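Local structure of DNA polymerase III, beta subunit (3T0P) at residues K44-D49 with G53-I58; T156-E161 with L167-L172; H175-R180 with F243-M248. The protein probably tethers DNA polymerases to DNA and gives them processivity, as a ring-shaped head-to-tail homodimer that encircles the duplex. One frame throughout, in Å; residues are numbered along the deposited sequence.

Contact 1: residues K44-D49 with G53-I58; sequences KLMAND and GIETII. With EDO (1,2-ethanediol), chain X; ACT (acetate ion), chain S.
K44 and E55 meet through carbon more than through charge. K44 CE lies 3.6 Å from E55 CD, whereas K44 NZ stays 4.2 Å from E55 OE2, beyond a salt bridge. A bend in the K44 chain (chi3 102°) brings CE over the carboxylate face, and I57 CD1 presses on K44 CG at a tight 3.5 Å. Selenomethionine M46 runs alongside E55, its CE 3.9 Å from E55 OE2. An ethanediol gives E55 OE1 a weak hydrogen bond.

Beneath this face strands 43-48 and 52-58 form an antiparallel beta hairpin. L45 and T56 exchange two backbone hydrogen bonds, as do A47 and I54, where A47 N to I54 O is nearly straight at 169°. On the other face L45 CG packs against I58 CG1 at 3.7 Å.

Helix 8-18 covers that face, with V15 and V18 on L45 and I17 on I54. T56 OG1 is hydrogen-bonded to T231 OG1 and N230 O, tying the hairpin to strand 231-236. N48 ND2 reaches S117 O and, weakly, an acetate. The hairpin has a helix-covered, mostly apolar face and one that buries M46 under F116 and Y118 but stays partly exposed at K44 and E55, whose charges probably attract without locking.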
ATOM      1  N   LYS B  44     -20.604  18.418 -17.439  1.00 52.23           N
ATOM      2  CA  LYS B  44     -20.153  17.100 -17.833  1.00 51.15           C
ATOM      3  C   LYS B  44     -18.639  17.015 -17.747  1.00 55.04           C
ATOM      4  O   LYS B  44     -17.960  17.863 -18.319  1.00 55.11           O
ATOM      5  CB  LYS B  44     -20.631  16.849 -19.282  1.00 53.02           C
ATOM      6  CG  LYS B  44     -21.159  15.466 -19.604  1.00 70.78           C
ATOM      7  CD  LYS B  44     -22.117  15.497 -20.830  1.00 81.17           C
ATOM      8  CE  LYS B  44     -21.473  15.014 -22.122  1.00 89.87           C
ATOM      9  NZ  LYS B  44     -22.215  15.411 -23.368  1.00 85.34           N
ATOM     10  N   LEU B  45     -18.111  16.005 -17.031  1.00 50.44           N
ATOM     11  CA  LEU B  45     -16.685  15.706 -17.002  1.00 49.07           C
ATOM     12  C   LEU B  45     -16.465  14.568 -17.938  1.00 53.32           C
ATOM     13  O   LEU B  45     -17.284  13.658 -17.962  1.00 52.89           O
ATOM     14  CB  LEU B  45     -16.163  15.344 -15.617  1.00 48.27           C
ATOM     15  CG  LEU B  45     -16.124  16.428 -14.569  1.00 53.64           C
ATOM     16  CD1 LEU B  45     -15.436  15.920 -13.328  1.00 52.36           C
ATOM     17  CD2 LEU B  45     -15.452  17.698 -15.077  1.00 55.67           C
HETATM   18  N   MSE B  46     -15.366  14.570 -18.681  1.00 51.36           N
HETATM   19  CA  MSE B  46     -15.119  13.515 -19.662  1.00 52.04           C
HETATM   20  C   MSE B  46     -13.638  13.204 -19.807  1.00 53.87           C
HETATM   21  O   MSE B  46     -12.812  14.114 -19.824  1.00 53.70           O
HETATM   22  CB  MSE B  46     -15.688  13.971 -21.013  1.00 55.60           C
HETATM   23  CG  MSE B  46     -15.845  12.865 -22.037  1.00 65.26           C
HETATM   24 SE   MSE B  46     -16.642  13.528 -23.759  0.75 77.03          SE
HETATM   25  CE  MSE B  46     -18.051  14.711 -23.050  1.00 73.06           C
ATOM     26  N   ALA B  47     -13.316  11.914 -19.911  1.00 47.98           N
ATOM     27  CA  ALA B  47     -11.988  11.409 -20.225  1.00 48.65           C
ATOM     28  C   ALA B  47     -12.126  10.323 -21.288  1.00 55.53           C
ATOM     29  O   ALA B  47     -13.075   9.528 -21.254  1.00 54.35           O
ATOM     30  CB  ALA B  47     -11.276  10.895 -19.002  1.00 48.85           C
ATOM     31  N   ASN B  48     -11.270  10.382 -22.310  1.00 54.77           N
ATOM     32  CA  ASN B  48     -11.319   9.428 -23.408  1.00 55.71           C
ATOM     33  C   ASN B  48      -9.926   9.052 -23.866  1.00 63.59           C
ATOM     34  O   ASN B  48      -9.147   9.937 -24.203  1.00 65.74           O
ATOM     35  CB  ASN B  48     -12.130  10.006 -24.575  1.00 53.30           C
ATOM     36  CG  ASN B  48     -12.406   9.016 -25.663  1.00 65.76           C
ATOM     37  OD1 ASN B  48     -12.271   7.806 -25.488  1.00 66.48           O
ATOM     38  ND2 ASN B  48     -12.804   9.511 -26.819  1.00 57.93           N
ATOM     39  N   ASP B  49      -9.620   7.743 -23.919  1.00 60.20           N
ATOM     40  CA  ASP B  49      -8.329   7.256 -24.402  1.00 59.95           C
ATOM     41  C   ASP B  49      -8.457   6.641 -25.811  1.00 65.10           C
ATOM     42  O   ASP B  49      -7.501   6.037 -26.298  1.00 65.59           O
ATOM     43  CB  ASP B  49      -7.709   6.256 -23.418  1.00 61.00           C
ATOM     44  CG  ASP B  49      -8.446   4.939 -23.266  1.00 75.88           C
ATOM     45  OD1 ASP B  49      -8.755   4.314 -24.287  1.00 74.51           O
ATOM     46  OD2 ASP B  49      -8.672   4.516 -22.116  1.00 90.03           O
ATOM     47  N   GLY B  53     -14.033   5.448 -22.904  1.00 51.49           N
ATOM     48  CA  GLY B  53     -14.563   6.766 -22.599  1.00 50.92           C
ATOM     49  C   GLY B  53     -15.382   6.735 -21.323  1.00 54.80           C
ATOM     50  O   GLY B  53     -16.162   5.807 -21.103  1.00 54.32           O
ATOM     51  N   ILE B  54     -15.167   7.709 -20.437  1.00 51.02           N
ATOM     52  CA  ILE B  54     -15.946   7.824 -19.210  1.00 49.64           C
ATOM     53  C   ILE B  54     -16.453   9.258 -19.160  1.00 57.06           C
ATOM     54  O   ILE B  54     -15.704  10.217 -19.359  1.00 58.02           O
ATOM     55  CB  ILE B  54     -15.257   7.371 -17.885  1.00 50.38           C
ATOM     56  CG1 ILE B  54     -14.656   5.958 -18.001  1.00 49.02           C
ATOM     57  CG2 ILE B  54     -16.262   7.416 -16.715  1.00 50.01           C
ATOM     58  CD1 ILE B  54     -13.794   5.542 -16.825  1.00 43.92           C
ATOM     59  N   GLU B  55     -17.730   9.376 -18.838  1.00 52.91           N
ATOM     60  CA  GLU B  55     -18.512  10.597 -18.756  1.00 52.07           C
ATOM     61  C   GLU B  55     -19.278  10.607 -17.460  1.00 52.44           C
ATOM     62  O   GLU B  55     -19.846   9.587 -17.069  1.00 50.52           O
ATOM     63  CB  GLU B  55     -19.492  10.553 -19.920  1.00 54.96           C
ATOM     64  CG  GLU B  55     -19.975  11.865 -20.478  1.00 68.45           C
ATOM     65  CD  GLU B  55     -20.866  11.543 -21.657  1.00 88.78           C
ATOM     66  OE1 GLU B  55     -22.002  11.065 -21.426  1.00 75.48           O
ATOM     67  OE2 GLU B  55     -20.380  11.638 -22.807  1.00 91.63           O
ATOM     68  N   THR B  56     -19.330  11.750 -16.800  1.00 48.94           N
ATOM     69  CA  THR B  56     -20.051  11.858 -15.542  1.00 48.89           C
ATOM     70  C   THR B  56     -20.641  13.270 -15.444  1.00 54.12           C
ATOM     71  O   THR B  56     -20.088  14.230 -16.008  1.00 53.09           O
ATOM     72  CB  THR B  56     -19.144  11.424 -14.358  1.00 58.93           C
ATOM     73  OG1 THR B  56     -19.945  11.003 -13.257  1.00 61.43           O
ATOM     74  CG2 THR B  56     -18.157  12.489 -13.931  1.00 55.35           C
ATOM     75  N   ILE B  57     -21.824  13.371 -14.814  1.00 52.06           N
ATOM     76  CA  ILE B  57     -22.529  14.639 -14.649  1.00 53.10           C
ATOM     77  C   ILE B  57     -22.267  15.145 -13.243  1.00 55.33           C
ATOM     78  O   ILE B  57     -22.419  14.390 -12.273  1.00 56.67           O
ATOM     79  CB  ILE B  57     -24.044  14.540 -14.970  1.00 57.86           C
ATOM     80  CG1 ILE B  57     -24.307  14.111 -16.447  1.00 60.26           C
ATOM     81  CG2 ILE B  57     -24.802  15.840 -14.628  1.00 59.06           C
ATOM     82  CD1 ILE B  57     -23.942  15.149 -17.561  1.00 71.61           C
ATOM     83  N   ILE B  58     -21.821  16.399 -13.149  1.00 49.30           N
ATOM     84  CA  ILE B  58     -21.526  17.076 -11.877  1.00 48.83           C
ATOM     85  C   ILE B  58     -22.646  18.045 -11.578  1.00 55.32           C
ATOM     86  O   ILE B  58     -23.034  18.823 -12.454  1.00 53.56           O
ATOM     87  CB  ILE B  58     -20.147  17.800 -11.898  1.00 51.07           C
ATOM     88  CG1 ILE B  58     -19.002  16.869 -12.339  1.00 50.89           C
ATOM     89  CG2 ILE B  58     -19.822  18.488 -10.580  1.00 53.31           C
ATOM     90  CD1 ILE B  58     -18.877  15.523 -11.586  1.00 56.37           C
TER
HETATM   91  C1  EDO X 387     -25.415  10.643 -17.827  1.00 76.10           C
HETATM   92  O1  EDO X 387     -24.880   9.580 -17.018  1.00 76.97           O
HETATM   93  C2  EDO X 387     -24.425  11.053 -18.916  1.00 75.30           C
HETATM   94  O2  EDO X 387     -23.092  11.075 -18.389  1.00 79.85           O
HETATM   95  C   ACT S 375     -14.643   5.627 -26.995  1.00 77.64           C
HETATM   96  O   ACT S 375     -14.072   6.568 -27.561  1.00 78.08           O
HETATM   97  OXT ACT S 375     -14.782   5.701 -25.812  1.00 77.46           O
HETATM   98  CH3 ACT S 375     -15.203   4.433 -27.720  1.00 75.11           C

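Contact 2: residues T156-E161 with L167-L172; sequences TGELFE and LRVVSL
E161 and R168 pair both backbone and side chains across an antiparallel beta hairpin, strands 157-163 and 166-172, in the central domain. Along R168, CB lies 3.9 Å from the backbone O of E161, and CD is 4.0 Å from E161 OE1. A bend at chi3 (99°) then turns the guanidinium to the acid. NE makes the salt bridge to OE1 at 2.8 Å, and NH2 adds a weak hydrogen bond to the same oxygen. NE meets OE1 from above the carboxylate plane, the two flat groups being turned 64° against each other. NH1 goes on to D246, so the arginine probably balances two acids. Shortening R168 to an alanine is likely to cost E161 and D246 the positive charge they share.

Backbone bonds join E161 with R168 and L159 with V170, whose side chains lie side by side. Beyond them water 1 bridges G157 O and L172 N. E158 OE2 approaches S171 CB at 3.3 Å, while E158 OE1 is hydrogen-bonded to T142 OG1. On the face opposite the salt bridge, L200 of helix 197-206 packs on F160, and V169 CG2 sits over one ring face, 4.0 Å from the centroid and 20° off the normal.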
ATOM      1  N   THR B 156      -6.812 -10.782 -24.787  1.00 52.28           N
ATOM      2  CA  THR B 156      -6.684  -9.621 -23.877  1.00 50.90           C
ATOM      3  C   THR B 156      -8.062  -9.135 -23.413  1.00 53.76           C
ATOM      4  O   THR B 156      -8.144  -8.309 -22.515  1.00 53.82           O
ATOM      5  CB  THR B 156      -5.877  -8.484 -24.504  1.00 56.39           C
ATOM      6  OG1 THR B 156      -6.608  -7.937 -25.598  1.00 61.99           O
ATOM      7  CG2 THR B 156      -4.505  -8.932 -24.972  1.00 51.60           C
ATOM      8  N   GLY B 157      -9.126  -9.662 -24.004  1.00 50.42           N
ATOM      9  CA  GLY B 157     -10.474  -9.309 -23.592  1.00 50.16           C
ATOM     10  C   GLY B 157     -11.222 -10.446 -22.929  1.00 55.28           C
ATOM     11  O   GLY B 157     -10.668 -11.525 -22.717  1.00 54.60           O
ATOM     12  N   GLU B 158     -12.481 -10.188 -22.562  1.00 51.41           N
ATOM     13  CA  GLU B 158     -13.381 -11.188 -22.013  1.00 49.70           C
ATOM     14  C   GLU B 158     -14.587 -11.334 -22.897  1.00 53.50           C
ATOM     15  O   GLU B 158     -15.193 -10.326 -23.278  1.00 52.61           O
ATOM     16  CB  GLU B 158     -13.835 -10.853 -20.604  1.00 49.55           C
ATOM     17  CG  GLU B 158     -12.693 -10.827 -19.617  1.00 59.79           C
ATOM     18  CD  GLU B 158     -13.034 -11.188 -18.190  1.00 77.43           C
ATOM     19  OE1 GLU B 158     -14.134 -10.852 -17.699  1.00 65.55           O
ATOM     20  OE2 GLU B 158     -12.162 -11.806 -17.549  1.00 83.79           O
ATOM     21  N   LEU B 159     -14.943 -12.583 -23.217  1.00 49.11           N
ATOM     22  CA  LEU B 159     -16.151 -12.870 -23.959  1.00 49.05           C
ATOM     23  C   LEU B 159     -17.378 -12.647 -23.056  1.00 55.69           C
ATOM     24  O   LEU B 159     -17.413 -13.122 -21.917  1.00 54.56           O
ATOM     25  CB  LEU B 159     -16.143 -14.318 -24.490  1.00 48.93           C
ATOM     26  CG  LEU B 159     -17.413 -14.776 -25.243  1.00 53.16           C
ATOM     27  CD1 LEU B 159     -17.448 -14.223 -26.656  1.00 52.50           C
ATOM     28  CD2 LEU B 159     -17.499 -16.283 -25.276  1.00 54.99           C
ATOM     29  N   PHE B 160     -18.377 -11.926 -23.581  1.00 53.33           N
ATOM     30  CA  PHE B 160     -19.671 -11.717 -22.945  1.00 52.07           C
ATOM     31  C   PHE B 160     -20.703 -12.362 -23.867  1.00 55.14           C
ATOM     32  O   PHE B 160     -20.829 -11.948 -25.018  1.00 56.40           O
ATOM     33  CB  PHE B 160     -19.922 -10.222 -22.700  1.00 53.77           C
ATOM     34  CG  PHE B 160     -19.343  -9.755 -21.384  1.00 54.54           C
ATOM     35  CD1 PHE B 160     -17.964  -9.634 -21.212  1.00 56.26           C
ATOM     36  CD2 PHE B 160     -20.171  -9.438 -20.317  1.00 57.45           C
ATOM     37  CE1 PHE B 160     -17.425  -9.229 -19.989  1.00 56.05           C
ATOM     38  CE2 PHE B 160     -19.630  -9.020 -19.091  1.00 59.74           C
ATOM     39  CZ  PHE B 160     -18.257  -8.934 -18.933  1.00 56.11           C
ATOM     40  N   GLU B 161     -21.364 -13.442 -23.408  1.00 49.46           N
ATOM     41  CA  GLU B 161     -22.327 -14.183 -24.218  1.00 49.74           C
ATOM     42  C   GLU B 161     -23.687 -14.297 -23.522  1.00 54.54           C
ATOM     43  O   GLU B 161     -23.770 -14.713 -22.366  1.00 54.24           O
ATOM     44  CB  GLU B 161     -21.772 -15.562 -24.537  1.00 50.90           C
ATOM     45  CG  GLU B 161     -22.518 -16.311 -25.618  1.00 65.54           C
ATOM     46  CD  GLU B 161     -21.945 -17.680 -25.928  1.00 96.82           C
ATOM     47  OE1 GLU B 161     -20.965 -18.091 -25.263  1.00 77.56           O
ATOM     48  OE2 GLU B 161     -22.490 -18.353 -26.834  1.00104.37           O
ATOM     49  N   LEU B 167     -26.256 -15.534 -19.069  1.00 52.35           N
ATOM     50  CA  LEU B 167     -25.078 -14.770 -19.388  1.00 51.07           C
ATOM     51  C   LEU B 167     -23.894 -15.631 -19.052  1.00 54.82           C
ATOM     52  O   LEU B 167     -23.863 -16.262 -17.995  1.00 54.04           O
ATOM     53  CB  LEU B 167     -25.035 -13.414 -18.627  1.00 50.36           C
ATOM     54  CG  LEU B 167     -23.676 -12.665 -18.594  1.00 54.10           C
ATOM     55  CD1 LEU B 167     -23.261 -12.139 -19.976  1.00 53.90           C
ATOM     56  CD2 LEU B 167     -23.712 -11.511 -17.617  1.00 56.70           C
ATOM     57  N   ARG B 168     -22.909 -15.638 -19.938  1.00 51.82           N
ATOM     58  CA  ARG B 168     -21.681 -16.414 -19.761  1.00 50.98           C
ATOM     59  C   ARG B 168     -20.519 -15.480 -20.008  1.00 50.98           C
ATOM     60  O   ARG B 168     -20.535 -14.762 -21.012  1.00 49.68           O
ATOM     61  CB  ARG B 168     -21.697 -17.619 -20.726  1.00 52.43           C
ATOM     62  CG  ARG B 168     -20.430 -18.424 -20.806  1.00 67.85           C
ATOM     63  CD  ARG B 168     -20.681 -19.688 -21.607  1.00 73.57           C
ATOM     64  NE  ARG B 168     -20.231 -19.574 -22.993  1.00 78.87           N
ATOM     65  CZ  ARG B 168     -19.783 -20.597 -23.714  1.00 94.46           C
ATOM     66  NH1 ARG B 168     -19.715 -21.816 -23.183  1.00 78.34           N
ATOM     67  NH2 ARG B 168     -19.380 -20.408 -24.963  1.00 81.17           N
ATOM     68  N   VAL B 169     -19.553 -15.430 -19.050  1.00 44.91           N
ATOM     69  CA  VAL B 169     -18.367 -14.579 -19.105  1.00 43.68           C
ATOM     70  C   VAL B 169     -17.164 -15.488 -19.165  1.00 48.42           C
ATOM     71  O   VAL B 169     -17.052 -16.409 -18.358  1.00 47.42           O
ATOM     72  CB  VAL B 169     -18.327 -13.560 -17.938  1.00 46.38           C
ATOM     73  CG1 VAL B 169     -17.048 -12.723 -17.955  1.00 44.87           C
ATOM     74  CG2 VAL B 169     -19.561 -12.657 -17.987  1.00 46.28           C
ATOM     75  N   VAL B 170     -16.300 -15.282 -20.184  1.00 46.56           N
ATOM     76  CA  VAL B 170     -15.153 -16.161 -20.466  1.00 46.05           C
ATOM     77  C   VAL B 170     -13.875 -15.352 -20.637  1.00 49.44           C
ATOM     78  O   VAL B 170     -13.874 -14.343 -21.338  1.00 49.24           O
ATOM     79  CB  VAL B 170     -15.402 -17.041 -21.739  1.00 49.61           C
ATOM     80  CG1 VAL B 170     -14.262 -18.021 -22.002  1.00 49.53           C
ATOM     81  CG2 VAL B 170     -16.723 -17.787 -21.672  1.00 49.85           C
ATOM     82  N   SER B 171     -12.777 -15.832 -20.031  1.00 43.82           N
ATOM     83  CA  SER B 171     -11.420 -15.346 -20.246  1.00 42.67           C
ATOM     84  C   SER B 171     -10.490 -16.551 -20.409  1.00 50.06           C
ATOM     85  O   SER B 171     -10.770 -17.629 -19.875  1.00 50.50           O
ATOM     86  CB  SER B 171     -10.950 -14.440 -19.129  1.00 42.38           C
ATOM     87  OG  SER B 171     -10.907 -15.145 -17.905  1.00 50.43           O
ATOM     88  N   LEU B 172      -9.426 -16.390 -21.197  1.00 46.87           N
ATOM     89  CA  LEU B 172      -8.439 -17.426 -21.436  1.00 47.24           C
ATOM     90  C   LEU B 172      -7.122 -16.792 -21.870  1.00 51.84           C
ATOM     91  O   LEU B 172      -7.109 -15.708 -22.437  1.00 51.56           O
ATOM     92  CB  LEU B 172      -8.930 -18.502 -22.441  1.00 48.44           C
ATOM     93  CG  LEU B 172      -9.184 -18.121 -23.901  1.00 54.22           C
ATOM     94  CD1 LEU B 172      -7.948 -18.366 -24.770  1.00 54.73           C
ATOM     95  CD2 LEU B 172     -10.297 -18.967 -24.474  1.00 56.98           C
TER
HETATM   96  O   HOH W   1      -9.463 -13.919 -22.567  1.00 57.10           O

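Contact 3: residues H175-R180 with F243-M248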
ATOM      1  N   HIS B 175      -3.302 -21.089 -21.363  1.00 55.16           N
ATOM      2  CA  HIS B 175      -2.926 -22.022 -20.299  1.00 54.85           C
ATOM      3  C   HIS B 175      -4.097 -22.400 -19.407  1.00 53.82           C
ATOM      4  O   HIS B 175      -4.002 -23.369 -18.657  1.00 53.81           O
ATOM      5  CB  HIS B 175      -1.836 -21.398 -19.431  1.00 56.38           C
ATOM      6  CG  HIS B 175      -0.597 -21.099 -20.198  1.00 62.04           C
ATOM      7  ND1 HIS B 175      -0.269 -19.804 -20.552  1.00 64.74           N
ATOM      8  CD2 HIS B 175       0.325 -21.944 -20.708  1.00 65.59           C
ATOM      9  CE1 HIS B 175       0.859 -19.899 -21.234  1.00 65.46           C
ATOM     10  NE2 HIS B 175       1.249 -21.169 -21.360  1.00 66.39           N
ATOM     11  N   ARG B 176      -5.171 -21.611 -19.438  1.00 46.52           N
ATOM     12  CA  ARG B 176      -6.351 -21.803 -18.597  1.00 44.37           C
ATOM     13  C   ARG B 176      -7.557 -21.084 -19.155  1.00 48.88           C
ATOM     14  O   ARG B 176      -7.408 -20.185 -19.981  1.00 48.89           O
ATOM     15  CB  ARG B 176      -6.078 -21.287 -17.182  1.00 40.84           C
ATOM     16  CG  ARG B 176      -5.769 -19.804 -17.143  1.00 41.40           C
ATOM     17  CD  ARG B 176      -4.876 -19.530 -16.002  1.00 44.99           C
ATOM     18  NE  ARG B 176      -4.238 -18.222 -16.086  1.00 44.03           N
ATOM     19  CZ  ARG B 176      -4.145 -17.392 -15.061  1.00 51.39           C
ATOM     20  NH1 ARG B 176      -4.707 -17.700 -13.902  1.00 47.33           N
ATOM     21  NH2 ARG B 176      -3.520 -16.231 -15.194  1.00 44.56           N
ATOM     22  N   ILE B 177      -8.748 -21.456 -18.668  1.00 44.56           N
ATOM     23  CA  ILE B 177     -10.017 -20.871 -19.066  1.00 43.39           C
ATOM     24  C   ILE B 177     -10.846 -20.668 -17.805  1.00 46.65           C
ATOM     25  O   ILE B 177     -10.971 -21.577 -16.981  1.00 43.44           O
ATOM     26  CB  ILE B 177     -10.773 -21.719 -20.151  1.00 46.93           C
ATOM     27  CG1 ILE B 177      -9.863 -22.096 -21.360  1.00 46.64           C
ATOM     28  CG2 ILE B 177     -12.058 -20.995 -20.637  1.00 48.22           C
ATOM     29  CD1 ILE B 177     -10.531 -23.042 -22.431  1.00 49.92           C
ATOM     30  N   SER B 178     -11.384 -19.455 -17.645  1.00 44.00           N
ATOM     31  CA  SER B 178     -12.291 -19.103 -16.557  1.00 42.64           C
ATOM     32  C   SER B 178     -13.640 -18.791 -17.151  1.00 47.00           C
ATOM     33  O   SER B 178     -13.733 -17.934 -18.030  1.00 46.82           O
ATOM     34  CB  SER B 178     -11.768 -17.918 -15.770  1.00 43.19           C
ATOM     35  OG  SER B 178     -10.486 -18.215 -15.260  1.00 47.88           O
ATOM     36  N   ILE B 179     -14.668 -19.522 -16.726  1.00 43.65           N
ATOM     37  CA  ILE B 179     -16.037 -19.356 -17.219  1.00 44.64           C
ATOM     38  C   ILE B 179     -16.987 -19.196 -16.048  1.00 47.75           C
ATOM     39  O   ILE B 179     -17.049 -20.057 -15.166  1.00 46.83           O
ATOM     40  CB  ILE B 179     -16.512 -20.531 -18.136  1.00 48.88           C
ATOM     41  CG1 ILE B 179     -15.461 -20.900 -19.196  1.00 49.90           C
ATOM     42  CG2 ILE B 179     -17.873 -20.215 -18.790  1.00 50.97           C
ATOM     43  CD1 ILE B 179     -15.666 -22.259 -19.838  1.00 58.67           C
ATOM     44  N   ARG B 180     -17.771 -18.123 -16.083  1.00 44.39           N
ATOM     45  CA  ARG B 180     -18.822 -17.872 -15.116  1.00 43.27           C
ATOM     46  C   ARG B 180     -20.167 -17.828 -15.812  1.00 47.86           C
ATOM     47  O   ARG B 180     -20.277 -17.330 -16.924  1.00 47.78           O
ATOM     48  CB  ARG B 180     -18.557 -16.589 -14.350  1.00 42.30           C
ATOM     49  CG  ARG B 180     -17.534 -16.752 -13.207  1.00 42.72           C
ATOM     50  CD  ARG B 180     -18.179 -17.441 -12.025  1.00 42.25           C
ATOM     51  NE  ARG B 180     -17.215 -17.707 -10.963  1.00 47.03           N
ATOM     52  CZ  ARG B 180     -17.545 -18.042  -9.721  1.00 59.32           C
ATOM     53  NH1 ARG B 180     -18.827 -18.146  -9.371  1.00 40.86           N
ATOM     54  NH2 ARG B 180     -16.601 -18.235  -8.806  1.00 41.29           N
ATOM     55  N   PHE B 243     -12.514 -17.837 -29.669  1.00 68.14           N
ATOM     56  CA  PHE B 243     -12.120 -19.243 -29.617  1.00 68.55           C
ATOM     57  C   PHE B 243     -13.324 -20.169 -29.391  1.00 76.44           C
ATOM     58  O   PHE B 243     -14.219 -19.844 -28.604  1.00 76.05           O
ATOM     59  CB  PHE B 243     -11.073 -19.439 -28.500  1.00 68.32           C
ATOM     60  CG  PHE B 243      -9.972 -18.400 -28.548  1.00 68.43           C
ATOM     61  CD1 PHE B 243      -8.858 -18.581 -29.360  1.00 70.83           C
ATOM     62  CD2 PHE B 243     -10.080 -17.210 -27.827  1.00 68.60           C
ATOM     63  CE1 PHE B 243      -7.874 -17.600 -29.453  1.00 71.08           C
ATOM     64  CE2 PHE B 243      -9.091 -16.229 -27.916  1.00 70.10           C
ATOM     65  CZ  PHE B 243      -7.995 -16.432 -28.728  1.00 68.87           C
ATOM     66  N   LYS B 244     -13.359 -21.302 -30.099  1.00 76.30           N
ATOM     67  CA  LYS B 244     -14.420 -22.296 -29.920  1.00 77.78           C
ATOM     68  C   LYS B 244     -14.022 -23.104 -28.693  1.00 82.25           C
ATOM     69  O   LYS B 244     -13.075 -23.884 -28.757  1.00 82.62           O
ATOM     70  CB  LYS B 244     -14.667 -23.164 -31.186  1.00 82.36           C
ATOM     71  CG  LYS B 244     -13.472 -23.403 -32.115  1.00100.38           C
ATOM     72  N   ILE B 245     -14.652 -22.810 -27.542  1.00 78.48           N
ATOM     73  CA  ILE B 245     -14.278 -23.428 -26.275  1.00 77.94           C
ATOM     74  C   ILE B 245     -15.239 -24.541 -25.839  1.00 81.26           C
ATOM     75  O   ILE B 245     -14.835 -25.386 -25.037  1.00 79.44           O
ATOM     76  CB  ILE B 245     -14.093 -22.369 -25.144  1.00 80.06           C
ATOM     77  CG1 ILE B 245     -15.332 -21.469 -24.939  1.00 80.55           C
ATOM     78  CG2 ILE B 245     -12.849 -21.538 -25.388  1.00 80.56           C
ATOM     79  CD1 ILE B 245     -16.236 -21.879 -23.781  1.00 90.00           C
ATOM     80  N   ASP B 246     -16.491 -24.542 -26.342  1.00 78.88           N
ATOM     81  CA  ASP B 246     -17.510 -25.535 -25.975  1.00 79.72           C
ATOM     82  C   ASP B 246     -17.062 -26.977 -26.274  1.00 85.57           C
ATOM     83  O   ASP B 246     -17.457 -27.898 -25.554  1.00 84.00           O
ATOM     84  CB  ASP B 246     -18.840 -25.227 -26.663  1.00 82.65           C
ATOM     85  CG  ASP B 246     -19.498 -23.963 -26.132  1.00 94.27           C
ATOM     86  OD1 ASP B 246     -20.017 -23.998 -24.986  1.00 95.04           O
ATOM     87  OD2 ASP B 246     -19.491 -22.938 -26.858  1.00 97.51           O
ATOM     88  N   GLN B 247     -16.195 -27.148 -27.291  1.00 85.61           N
ATOM     89  CA  GLN B 247     -15.598 -28.423 -27.709  1.00 88.04           C
ATOM     90  C   GLN B 247     -14.655 -28.998 -26.636  1.00 93.97           C
ATOM     91  O   GLN B 247     -14.555 -30.224 -26.506  1.00 94.88           O
ATOM     92  CB  GLN B 247     -14.826 -28.257 -29.037  1.00 90.26           C
ATOM     93  CG  GLN B 247     -13.885 -27.050 -29.089  1.00105.03           C
ATOM     94  CD  GLN B 247     -12.708 -27.269 -30.003  1.00131.95           C
ATOM     95  OE1 GLN B 247     -11.614 -27.627 -29.561  1.00127.75           O
ATOM     96  NE2 GLN B 247     -12.902 -27.045 -31.298  1.00128.26           N
HETATM   97  N   MSE B 248     -13.967 -28.104 -25.887  1.00 89.91           N
HETATM   98  CA  MSE B 248     -12.993 -28.426 -24.836  1.00 89.18           C
HETATM   99  C   MSE B 248     -13.626 -28.710 -23.489  1.00 89.64           C
HETATM  100  O   MSE B 248     -12.933 -29.170 -22.580  1.00 89.14           O
HETATM  101  CB  MSE B 248     -12.009 -27.276 -24.664  1.00 91.38           C
HETATM  102  CG  MSE B 248     -11.179 -27.028 -25.879  1.00100.76           C
HETATM  103 SE   MSE B 248      -9.807 -25.809 -25.367  0.75109.34          SE
HETATM  104  CE  MSE B 248      -8.351 -26.591 -26.426  1.00107.26           C
TER
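I245 and M248, in the loop between strands 231-236 and 255-260, pack on I177 and I179 of strand 176-184. Residues I245-M248 form a type I beta turn, closed by a hydrogen bond of 3.0 Å from M248 N to I245 O, and the contact across to the strand is wholly apolar.

I245 comes first and carries most of it. With CG1 between backbone N and carbonyl carbon (chi1 55°), that branch carries CD1 to I179 CD1, tip to tip at 4.0 Å, while CG2 meets I177 CD1, also at 4.0 Å, the two side chains crossing at a slant. Both strand isoleucines are extended at chi2, which sends their CD1 atoms out from the sheet to the loop. R168 and L172 of the preceding strand also touch I245, burying it against two neighbouring strands.

D246 and Q247 form the corners of the turn, which brings the chain back so that M248 faces the strand again. The loop is thereby laid on a sheet in which I177 and I179 also bond through their backbones to L360 and I358 of strand 357-361. Selenomethionine M248, more exposed, crosses I177 at about a right angle, its SE 4.1 Å from I177 CD1.

Overall arrangement
The contacts follow one another along the chain. Contact 1 lies in the N-terminal domain, its centre about 26 Å from that of contact 2 and 35 Å from that of contact 3, without touching either. Its hairpin belongs to a sheet that runs on through strand 231-236 into the central domain. Contacts 2 and 3, centres about 9 Å apart, share another sheet, in which strands 166-172 and 176-184 are neighbours and strand 357-361 follows. These two contacts touch, for example through the backbone bond between V169 and R180. The sheets thus run across both domain boundaries, consistent with one continuous arc per subunit of a dimeric ring.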